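Local coordinates for protein beta-1,3-1,4-glucanase (Caldicellulosiruptor sp. F32, PDB 5H4R) that probably hydrolyses mixed-linkage beta-1,3-1,4-glucans as a family 5 glycoside hydrolase and holds cellotetraose in its pocket in this engineered form, at residues V295-D309 against E341-R353. The protein carries 1 engineered substitution. Numbering follows the deposited sequence.
Sequences VNSEESRRDIDYFMD and EFAAYYVRAARAR
Ile304 enters as a knob among Phe342, Tyr345, Tyr346 and Ala349, a worked example of how neighbouring outer helices of a TIM barrel pack side by side. Helices 298-309 and 341-352, successive helices linked through barrel strand 322-327, run nearly parallel, their axes crossing at -22° and 10.1 Å apart. The tight side faces the barrel. There the extended Met308 chain, with CG anti to the carbonyl carbon (chi1 -66°), lays CE over one face of the Tyr346 ring, 3.8 Å from its centroid, while SD lies 3.7 Å from Ala349 CB. Phe307 turns its ring edge to Tyr346 OH, whose hydrogen bond goes to Ala273 O, and Phe307, Met308 and Tyr346 all touch Ile324 of the strand.

The outer margin, with partly exposed Arg301, Asp305 and Asp309, is polar and reached by water, though the Tyr345 ring stays closely packed. Tyr345 OH donates to the syn lone pair of Asp305 OD1 at 2.6 Å, and Arg301 CG rides over the Tyr345 ring face while its guanidinium, tilted 52° to that ring, sends NH1 to Val295 O. At the far end Val295 N gives a nearly straight bond to Glu341 OE1 (2.9 Å). Arg353 grips Asp309 side-on, NE and NH2 both reaching OD1 from one face of the carboxylate, and NH1 bonds Ala349 O; a water joins NH1 to Asp305 OD1. A leucine in place of Arg353 would probably leave Asp309 without its charge partner and Ala349 O without this donor. The chemistry implies a division of labour: apolar fit joins the helices against the barrel, whereas hydrogen bonds, a salt bridge and bridging waters tie their outer margin and are likely to stabilise both aspartates as anions.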
ATOM      1  N   VAL A 295      -7.481  15.903 -17.877  1.00 13.27           N
ATOM      2  CA  VAL A 295      -7.538  14.711 -18.693  1.00 14.43           C
ATOM      3  C   VAL A 295      -7.179  14.997 -20.144  1.00 12.06           C
ATOM      4  O   VAL A 295      -6.874  14.061 -20.889  1.00 17.15           O
ATOM      5  CB  VAL A 295      -8.939  14.071 -18.552  1.00 19.84           C
ATOM      6  CG1 VAL A 295      -9.987  14.878 -19.302  1.00 17.75           C
ATOM      7  CG2 VAL A 295      -8.909  12.650 -18.998  1.00 30.40           C
ATOM      8  N   ASN A 296      -7.160  16.269 -20.554  1.00 11.32           N
ATOM      9  CA  ASN A 296      -6.845  16.666 -21.920  1.00 13.13           C
ATOM     10  C   ASN A 296      -5.408  17.139 -22.074  1.00 14.48           C
ATOM     11  O   ASN A 296      -5.060  17.703 -23.124  1.00 18.23           O
ATOM     12  CB  ASN A 296      -7.797  17.770 -22.378  1.00 18.86           C
ATOM     13  CG  ASN A 296      -9.257  17.338 -22.327  1.00 22.54           C
ATOM     14  OD1 ASN A 296     -10.105  18.038 -21.770  1.00 26.81           O
ATOM     15  ND2 ASN A 296      -9.549  16.166 -22.879  1.00 17.26           N
ATOM     16  N   SER A 297      -4.570  16.947 -21.053  1.00 15.70           N
ATOM     17  CA  SER A 297      -3.185  17.413 -21.080  1.00 15.63           C
ATOM     18  C   SER A 297      -2.237  16.235 -21.014  1.00 13.59           C
ATOM     19  O   SER A 297      -2.216  15.501 -20.016  1.00 12.60           O
ATOM     20  CB  SER A 297      -2.868  18.339 -19.911  1.00 20.32           C
ATOM     21  OG  SER A 297      -1.459  18.557 -19.892  1.00 21.99           O
ATOM     22  N   GLU A 298      -1.400  16.096 -22.040  1.00 13.54           N
ATOM     23  CA  GLU A 298      -0.391  15.058 -21.969  1.00 12.17           C
ATOM     24  C   GLU A 298       0.535  15.315 -20.796  1.00 10.18           C
ATOM     25  O   GLU A 298       1.093  14.367 -20.232  1.00 11.29           O
ATOM     26  CB  GLU A 298       0.397  14.994 -23.286  1.00 14.08           C
ATOM     27  CG  GLU A 298       1.637  14.054 -23.239  1.00 12.76           C
ATOM     28  CD  GLU A 298       1.304  12.606 -22.944  1.00 16.87           C
ATOM     29  OE1 GLU A 298       0.126  12.214 -23.004  1.00 14.28           O
ATOM     30  OE2 GLU A 298       2.231  11.820 -22.646  1.00 16.93           O
ATOM     31  N   GLU A 299       0.763  16.588 -20.442  1.00 12.04           N
ATOM     32  CA  GLU A 299       1.666  16.823 -19.309  1.00 13.26           C
ATOM     33  C   GLU A 299       1.107  16.248 -18.006  1.00 15.29           C
ATOM     34  O   GLU A 299       1.868  15.752 -17.164  1.00 14.05           O
ATOM     35  CB  GLU A 299       1.972  18.318 -19.206  1.00 20.81           C
ATOM     36  CG  GLU A 299       3.114  18.713 -20.120  1.00 35.16           C
ATOM     37  CD  GLU A 299       4.433  18.112 -19.666  1.00 21.94           C
ATOM     38  OE1 GLU A 299       4.789  18.310 -18.491  1.00 31.20           O
ATOM     39  OE2 GLU A 299       5.105  17.434 -20.463  1.00 27.66           O
ATOM     40  N   SER A 300      -0.212  16.274 -17.830  1.00 10.82           N
ATOM     41  CA  SER A 300      -0.826  15.697 -16.644  1.00 10.04           C
ATOM     42  C   SER A 300      -0.781  14.173 -16.684  1.00 10.79           C
ATOM     43  O   SER A 300      -0.574  13.523 -15.657  1.00 11.43           O
ATOM     44  CB  SER A 300      -2.270  16.185 -16.528  1.00 11.23           C
ATOM     45  OG  SER A 300      -2.343  17.582 -16.319  1.00 11.16           O
ATOM     46  N   ARG A 301      -0.952  13.596 -17.865  1.00 10.29           N
ATOM     47  CA  ARG A 301      -1.091  12.147 -18.003  1.00  8.79           C
ATOM     48  C   ARG A 301       0.253  11.409 -18.043  1.00  9.39           C
ATOM     49  O   ARG A 301       0.315  10.232 -17.679  1.00 10.19           O
ATOM     50  CB  ARG A 301      -1.891  11.846 -19.275  1.00 12.23           C
ATOM     51  CG  ARG A 301      -3.315  12.396 -19.206  1.00 15.02           C
ATOM     52  CD  ARG A 301      -3.957  12.614 -20.576  1.00 18.65           C
ATOM     53  NE  ARG A 301      -4.006  11.373 -21.345  1.00 14.98           N
ATOM     54  CZ  ARG A 301      -5.087  10.889 -21.964  1.00 13.85           C
ATOM     55  NH1 ARG A 301      -6.240  11.528 -21.932  1.00 15.07           N
ATOM     56  NH2 ARG A 301      -5.006   9.755 -22.657  1.00 14.34           N
ATOM     57  N   ARG A 302       1.322  12.069 -18.495  1.00  9.63           N
ATOM     58  CA  ARG A 302       2.561  11.388 -18.883  1.00  8.82           C
ATOM     59  C   ARG A 302       3.102  10.436 -17.811  1.00  9.41           C
ATOM     60  O   ARG A 302       3.468   9.291 -18.111  1.00 11.04           O
ATOM     61  CB  ARG A 302       3.620  12.441 -19.216  1.00 11.25           C
ATOM     62  CG  ARG A 302       4.860  11.854 -19.828  1.00 13.79           C
ATOM     63  CD  ARG A 302       6.018  12.902 -19.833  1.00 19.79           C
ATOM     64  NE  ARG A 302       6.641  12.948 -18.513  1.00 19.64           N
ATOM     65  CZ  ARG A 302       7.865  13.384 -18.265  1.00 18.04           C
ATOM     66  NH1 ARG A 302       8.623  13.857 -19.241  1.00 14.68           N
ATOM     67  NH2 ARG A 302       8.329  13.337 -17.023  1.00 21.79           N
ATOM     68  N   ASP A 303       3.267  10.926 -16.580  1.00 10.55           N
ATOM     69  CA  ASP A 303       3.958  10.123 -15.570  1.00  9.45           C
ATOM     70  C   ASP A 303       3.128   8.920 -15.115  1.00 13.54           C
ATOM     71  O   ASP A 303       3.705   7.920 -14.673  1.00 14.26           O
ATOM     72  CB  ASP A 303       4.305  10.981 -14.350  1.00  9.30           C
ATOM     73  CG  ASP A 303       5.408  11.997 -14.613  1.00 14.34           C
ATOM     74  OD1 ASP A 303       6.012  11.995 -15.707  1.00 13.28           O
ATOM     75  OD2 ASP A 303       5.704  12.785 -13.675  1.00 15.51           O
ATOM     76  N   ILE A 304       1.799   9.006 -15.207  1.00  7.28           N
ATOM     77  CA  ILE A 304       0.912   7.876 -14.915  1.00  7.62           C
ATOM     78  C   ILE A 304       1.100   6.798 -15.960  1.00 12.74           C
ATOM     79  O   ILE A 304       1.388   5.638 -15.642  1.00 10.83           O
ATOM     80  CB  ILE A 304      -0.548   8.362 -14.863  1.00  8.75           C
ATOM     81  CG1 ILE A 304      -0.726   9.336 -13.700  1.00  8.72           C
ATOM     82  CG2 ILE A 304      -1.539   7.190 -14.778  1.00 10.06           C
ATOM     83  CD1 ILE A 304      -1.989  10.080 -13.688  1.00 10.53           C
ATOM     84  N   ASP A 305       0.968   7.177 -17.236  1.00 11.36           N
ATOM     85  CA  ASP A 305       1.125   6.212 -18.313  1.00  8.95           C
ATOM     86  C   ASP A 305       2.474   5.523 -18.240  1.00  8.72           C
ATOM     87  O   ASP A 305       2.572   4.309 -18.466  1.00 10.82           O
ATOM     88  CB  ASP A 305       1.013   6.883 -19.678  1.00 11.16           C
ATOM     89  CG  ASP A 305      -0.303   7.581 -19.903  1.00 16.36           C
ATOM     90  OD1 ASP A 305      -1.273   7.301 -19.188  1.00 12.97           O
ATOM     91  OD2 ASP A 305      -0.365   8.402 -20.848  1.00 17.65           O
ATOM     92  N   TYR A 306       3.539   6.288 -17.985  1.00  8.89           N
ATOM     93  CA  TYR A 306       4.881   5.744 -18.143  1.00  8.44           C
ATOM     94  C   TYR A 306       5.149   4.606 -17.171  1.00 10.11           C
ATOM     95  O   TYR A 306       5.609   3.535 -17.577  1.00 10.29           O
ATOM     96  CB  TYR A 306       5.946   6.815 -17.972  1.00 11.28           C
ATOM     97  CG  TYR A 306       7.317   6.266 -18.351  1.00 15.82           C
ATOM     98  CD1 TYR A 306       7.567   5.884 -19.663  1.00 20.44           C
ATOM     99  CD2 TYR A 306       8.326   6.099 -17.418  1.00 23.25           C
ATOM    100  CE1 TYR A 306       8.772   5.356 -20.042  1.00 38.14           C
ATOM    101  CE2 TYR A 306       9.568   5.575 -17.809  1.00 20.76           C
ATOM    102  CZ  TYR A 306       9.770   5.203 -19.118  1.00 24.93           C
ATOM    103  OH  TYR A 306      10.983   4.671 -19.547  1.00 29.05           O
ATOM    104  N   PHE A 307       4.931   4.829 -15.873  1.00 10.81           N
ATOM    105  CA  PHE A 307       5.289   3.756 -14.956  1.00 11.39           C
ATOM    106  C   PHE A 307       4.344   2.568 -15.124  1.00  8.12           C
ATOM    107  O   PHE A 307       4.765   1.418 -14.981  1.00  8.95           O
ATOM    108  CB  PHE A 307       5.346   4.275 -13.496  1.00 11.08           C
ATOM    109  CG  PHE A 307       4.030   4.248 -12.765  1.00  9.20           C
ATOM    110  CD1 PHE A 307       3.620   3.123 -12.040  1.00  7.38           C
ATOM    111  CD2 PHE A 307       3.226   5.360 -12.744  1.00  9.66           C
ATOM    112  CE1 PHE A 307       2.424   3.115 -11.378  1.00  7.38           C
ATOM    113  CE2 PHE A 307       2.016   5.351 -12.075  1.00 11.17           C
ATOM    114  CZ  PHE A 307       1.623   4.224 -11.374  1.00  8.83           C
ATOM    115  N   MET A 308       3.084   2.815 -15.468  1.00  8.87           N
ATOM    116  CA  MET A 308       2.154   1.710 -15.647  1.00  7.96           C
ATOM    117  C   MET A 308       2.514   0.902 -16.884  1.00 10.19           C
ATOM    118  O   MET A 308       2.440  -0.339 -16.872  1.00  9.36           O
ATOM    119  CB  MET A 308       0.732   2.246 -15.723  1.00  9.80           C
ATOM    120  CG  MET A 308       0.250   2.863 -14.431  1.00 10.75           C
ATOM    121  SD  MET A 308      -1.500   3.179 -14.547  1.00 10.33           S
ATOM    122  CE  MET A 308      -1.813   3.863 -12.936  1.00 10.32           C
ATOM    123  N   ASP A 309       2.936   1.582 -17.954  1.00  8.37           N
ATOM    124  CA  ASP A 309       3.411   0.875 -19.136  1.00  8.53           C
ATOM    125  C   ASP A 309       4.594  -0.029 -18.812  1.00  9.56           C
ATOM    126  O   ASP A 309       4.669  -1.166 -19.291  1.00  9.05           O
ATOM    127  CB  ASP A 309       3.829   1.860 -20.222  1.00 10.84           C
ATOM    128  CG  ASP A 309       2.654   2.460 -20.971  1.00 12.61           C
ATOM    129  OD1 ASP A 309       1.541   1.870 -20.962  1.00 14.16           O
ATOM    130  OD2 ASP A 309       2.866   3.532 -21.593  1.00 14.57           O
ATOM    131  N   GLU A 341     -10.779  14.337 -12.137  1.00 10.56           N
ATOM    132  CA  GLU A 341     -10.256  13.862 -13.414  1.00 10.17           C
ATOM    133  C   GLU A 341      -9.054  12.946 -13.213  1.00  7.98           C
ATOM    134  O   GLU A 341      -8.949  11.894 -13.863  1.00  9.21           O
ATOM    135  CB  GLU A 341      -9.892  15.041 -14.309  1.00  9.69           C
ATOM    136  CG  GLU A 341     -11.102  15.812 -14.809  1.00 12.46           C
ATOM    137  CD  GLU A 341     -10.759  17.022 -15.686  1.00 17.36           C
ATOM    138  OE1 GLU A 341      -9.769  16.976 -16.460  1.00 14.56           O
ATOM    139  OE2 GLU A 341     -11.484  18.047 -15.587  1.00 18.28           O
ATOM    140  N   PHE A 342      -8.133  13.340 -12.322  1.00  8.49           N
ATOM    141  CA  PHE A 342      -6.991  12.508 -11.957  1.00  8.52           C
ATOM    142  C   PHE A 342      -7.431  11.117 -11.520  1.00  8.33           C
ATOM    143  O   PHE A 342      -6.856  10.106 -11.952  1.00  9.01           O
ATOM    144  CB  PHE A 342      -6.210  13.189 -10.826  1.00  8.71           C
ATOM    145  CG  PHE A 342      -5.211  12.308 -10.132  1.00  7.41           C
ATOM    146  CD1 PHE A 342      -3.933  12.142 -10.620  1.00 10.45           C
ATOM    147  CD2 PHE A 342      -5.554  11.669  -8.939  1.00  7.98           C
ATOM    148  CE1 PHE A 342      -3.016  11.325  -9.950  1.00 10.66           C
ATOM    149  CE2 PHE A 342      -4.651  10.865  -8.268  1.00 10.11           C
ATOM    150  CZ  PHE A 342      -3.381  10.694  -8.764  1.00  7.87           C
ATOM    151  N   ALA A 343      -8.405  11.050 -10.612  1.00  8.68           N
ATOM    152  CA  ALA A 343      -8.744   9.767 -10.011  1.00  9.35           C
ATOM    153  C   ALA A 343      -9.373   8.834 -11.027  1.00  7.21           C
ATOM    154  O   ALA A 343      -9.045   7.634 -11.067  1.00 10.37           O
ATOM    155  CB  ALA A 343      -9.688   9.965  -8.822  1.00 12.53           C
ATOM    156  N   ALA A 344     -10.254   9.363 -11.870  1.00  9.88           N
ATOM    157  CA  ALA A 344     -10.839   8.550 -12.920  1.00  8.81           C
ATOM    158  C   ALA A 344      -9.760   8.054 -13.870  1.00  8.71           C
ATOM    159  O   ALA A 344      -9.749   6.881 -14.258  1.00 10.05           O
ATOM    160  CB  ALA A 344     -11.889   9.359 -13.682  1.00 10.02           C
ATOM    161  N   TYR A 345      -8.872   8.950 -14.298  1.00  9.51           N
ATOM    162  CA  TYR A 345      -7.859   8.570 -15.272  1.00  9.15           C
ATOM    163  C   TYR A 345      -6.914   7.529 -14.697  1.00 10.01           C
ATOM    164  O   TYR A 345      -6.605   6.525 -15.353  1.00  9.81           O
ATOM    165  CB  TYR A 345      -7.076   9.800 -15.741  1.00  6.57           C
ATOM    166  CG  TYR A 345      -6.100   9.457 -16.836  1.00  8.16           C
ATOM    167  CD1 TYR A 345      -6.501   9.479 -18.165  1.00 11.85           C
ATOM    168  CD2 TYR A 345      -4.794   9.108 -16.548  1.00 10.21           C
ATOM    169  CE1 TYR A 345      -5.619   9.153 -19.185  1.00 14.66           C
ATOM    170  CE2 TYR A 345      -3.890   8.784 -17.578  1.00 10.19           C
ATOM    171  CZ  TYR A 345      -4.314   8.803 -18.877  1.00 13.03           C
ATOM    172  OH  TYR A 345      -3.445   8.490 -19.894  1.00 14.30           O
ATOM    173  N   TYR A 346      -6.434   7.758 -13.468  1.00  8.90           N
ATOM    174  CA  TYR A 346      -5.467   6.867 -12.849  1.00  9.06           C
ATOM    175  C   TYR A 346      -6.042   5.459 -12.729  1.00  9.63           C
ATOM    176  O   TYR A 346      -5.396   4.479 -13.116  1.00  9.95           O
ATOM    177  CB  TYR A 346      -5.075   7.432 -11.495  1.00  7.87           C
ATOM    178  CG  TYR A 346      -3.876   6.809 -10.841  1.00  9.01           C
ATOM    179  CD1 TYR A 346      -3.941   5.529 -10.292  1.00  9.35           C
ATOM    180  CD2 TYR A 346      -2.702   7.520 -10.690  1.00  8.37           C
ATOM    181  CE1 TYR A 346      -2.841   4.973  -9.649  1.00  8.15           C
ATOM    182  CE2 TYR A 346      -1.592   6.959 -10.058  1.00  8.28           C
ATOM    183  CZ  TYR A 346      -1.682   5.691  -9.547  1.00  8.96           C
ATOM    184  OH  TYR A 346      -0.605   5.144  -8.895  1.00  9.06           O
ATOM    185  N   VAL A 347      -7.283   5.348 -12.239  1.00 10.09           N
ATOM    186  CA  VAL A 347      -7.907   4.035 -12.075  1.00  8.18           C
ATOM    187  C   VAL A 347      -8.140   3.360 -13.434  1.00  8.26           C
ATOM    188  O   VAL A 347      -7.894   2.158 -13.593  1.00 10.18           O
ATOM    189  CB  VAL A 347      -9.203   4.163 -11.257  1.00  7.68           C
ATOM    190  CG1 VAL A 347      -9.993   2.847 -11.278  1.00 11.04           C
ATOM    191  CG2 VAL A 347      -8.868   4.525  -9.846  1.00  9.54           C
ATOM    192  N   ARG A 348      -8.610   4.097 -14.442  1.00  8.72           N
ATOM    193  CA  ARG A 348      -8.804   3.455 -15.748  1.00  8.73           C
ATOM    194  C   ARG A 348      -7.474   3.050 -16.388  1.00 10.58           C
ATOM    195  O   ARG A 348      -7.357   1.954 -16.965  1.00 10.53           O
ATOM    196  CB  ARG A 348      -9.563   4.380 -16.693  1.00  9.66           C
ATOM    197  CG  ARG A 348      -9.735   3.816 -18.124  1.00  9.87           C
ATOM    198  CD  ARG A 348     -10.443   2.480 -18.155  1.00 14.56           C
ATOM    199  NE  ARG A 348     -10.246   1.808 -19.440  1.00 15.61           N
ATOM    200  CZ  ARG A 348     -10.341   0.488 -19.624  1.00 17.62           C
ATOM    201  NH1 ARG A 348     -10.635  -0.315 -18.614  1.00 15.96           N
ATOM    202  NH2 ARG A 348     -10.129  -0.037 -20.827  1.00 20.23           N
ATOM    203  N   ALA A 349      -6.475   3.931 -16.329  1.00 10.33           N
ATOM    204  CA  ALA A 349      -5.163   3.587 -16.863  1.00  9.30           C
ATOM    205  C   ALA A 349      -4.652   2.291 -16.244  1.00  9.40           C
ATOM    206  O   ALA A 349      -4.087   1.434 -16.932  1.00  9.93           O
ATOM    207  CB  ALA A 349      -4.176   4.720 -16.621  1.00 10.97           C
ATOM    208  N   ALA A 350      -4.816   2.141 -14.939  1.00  8.96           N
ATOM    209  CA  ALA A 350      -4.381   0.922 -14.270  1.00 10.09           C
ATOM    210  C   ALA A 350      -5.208  -0.278 -14.722  1.00  9.23           C
ATOM    211  O   ALA A 350      -4.664  -1.343 -15.065  1.00 10.35           O
ATOM    212  CB  ALA A 350      -4.494   1.121 -12.760  1.00  9.90           C
ATOM    213  N   ARG A 351      -6.526  -0.132 -14.730  1.00  9.78           N
ATOM    214  CA  ARG A 351      -7.377  -1.268 -15.056  1.00  9.58           C
ATOM    215  C   ARG A 351      -7.149  -1.726 -16.479  1.00 11.36           C
ATOM    216  O   ARG A 351      -7.198  -2.925 -16.767  1.00 10.93           O
ATOM    217  CB  ARG A 351      -8.862  -0.930 -14.858  1.00 10.73           C
ATOM    218  CG  ARG A 351      -9.827  -2.036 -15.330  1.00 13.07           C
ATOM    219  CD  ARG A 351      -9.611  -3.386 -14.594  1.00 11.92           C
ATOM    220  NE  ARG A 351      -9.829  -3.156 -13.177  1.00 11.62           N
ATOM    221  CZ  ARG A 351      -9.043  -3.557 -12.189  1.00 12.56           C
ATOM    222  NH1 ARG A 351      -7.972  -4.327 -12.408  1.00 11.67           N
ATOM    223  NH2 ARG A 351      -9.372  -3.210 -10.952  1.00 12.11           N
ATOM    224  N   ALA A 352      -6.915  -0.785 -17.394  1.00 11.46           N
ATOM    225  CA  ALA A 352      -6.635  -1.143 -18.778  1.00 10.92           C
ATOM    226  C   ALA A 352      -5.375  -2.000 -18.895  1.00 10.47           C
ATOM    227  O   ALA A 352      -5.213  -2.725 -19.880  1.00 13.20           O
ATOM    228  CB  ALA A 352      -6.466   0.124 -19.626  1.00 12.76           C
ATOM    229  N   ARG A 353      -4.480  -1.905 -17.920  1.00 10.56           N
ATOM    230  CA  ARG A 353      -3.242  -2.665 -17.878  1.00  8.96           C
ATOM    231  C   ARG A 353      -3.292  -3.795 -16.858  1.00 11.92           C
ATOM    232  O   ARG A 353      -2.257  -4.379 -16.541  1.00 10.91           O
ATOM    233  CB  ARG A 353      -2.084  -1.720 -17.578  1.00 11.22           C
ATOM    234  CG  ARG A 353      -1.816  -0.750 -18.739  1.00 11.89           C
ATOM    235  CD  ARG A 353      -0.998   0.397 -18.244  1.00 13.92           C
ATOM    236  NE  ARG A 353      -0.628   1.379 -19.267  1.00 13.57           N
ATOM    237  CZ  ARG A 353      -1.363   2.436 -19.606  1.00 12.59           C
ATOM    238  NH1 ARG A 353      -2.543   2.660 -19.045  1.00 11.54           N
ATOM    239  NH2 ARG A 353      -0.926   3.284 -20.523  1.00 15.43           N
TER
HETATM  240  O   HOH W   1      -3.585   6.801 -22.386  1.00 30.02           O
HETATM  241  O   HOH W   2      -3.118   5.220 -20.215  1.00 13.97           O
HETATM  242  O   HOH W   3       0.911   4.237 -23.216  1.00 22.05           O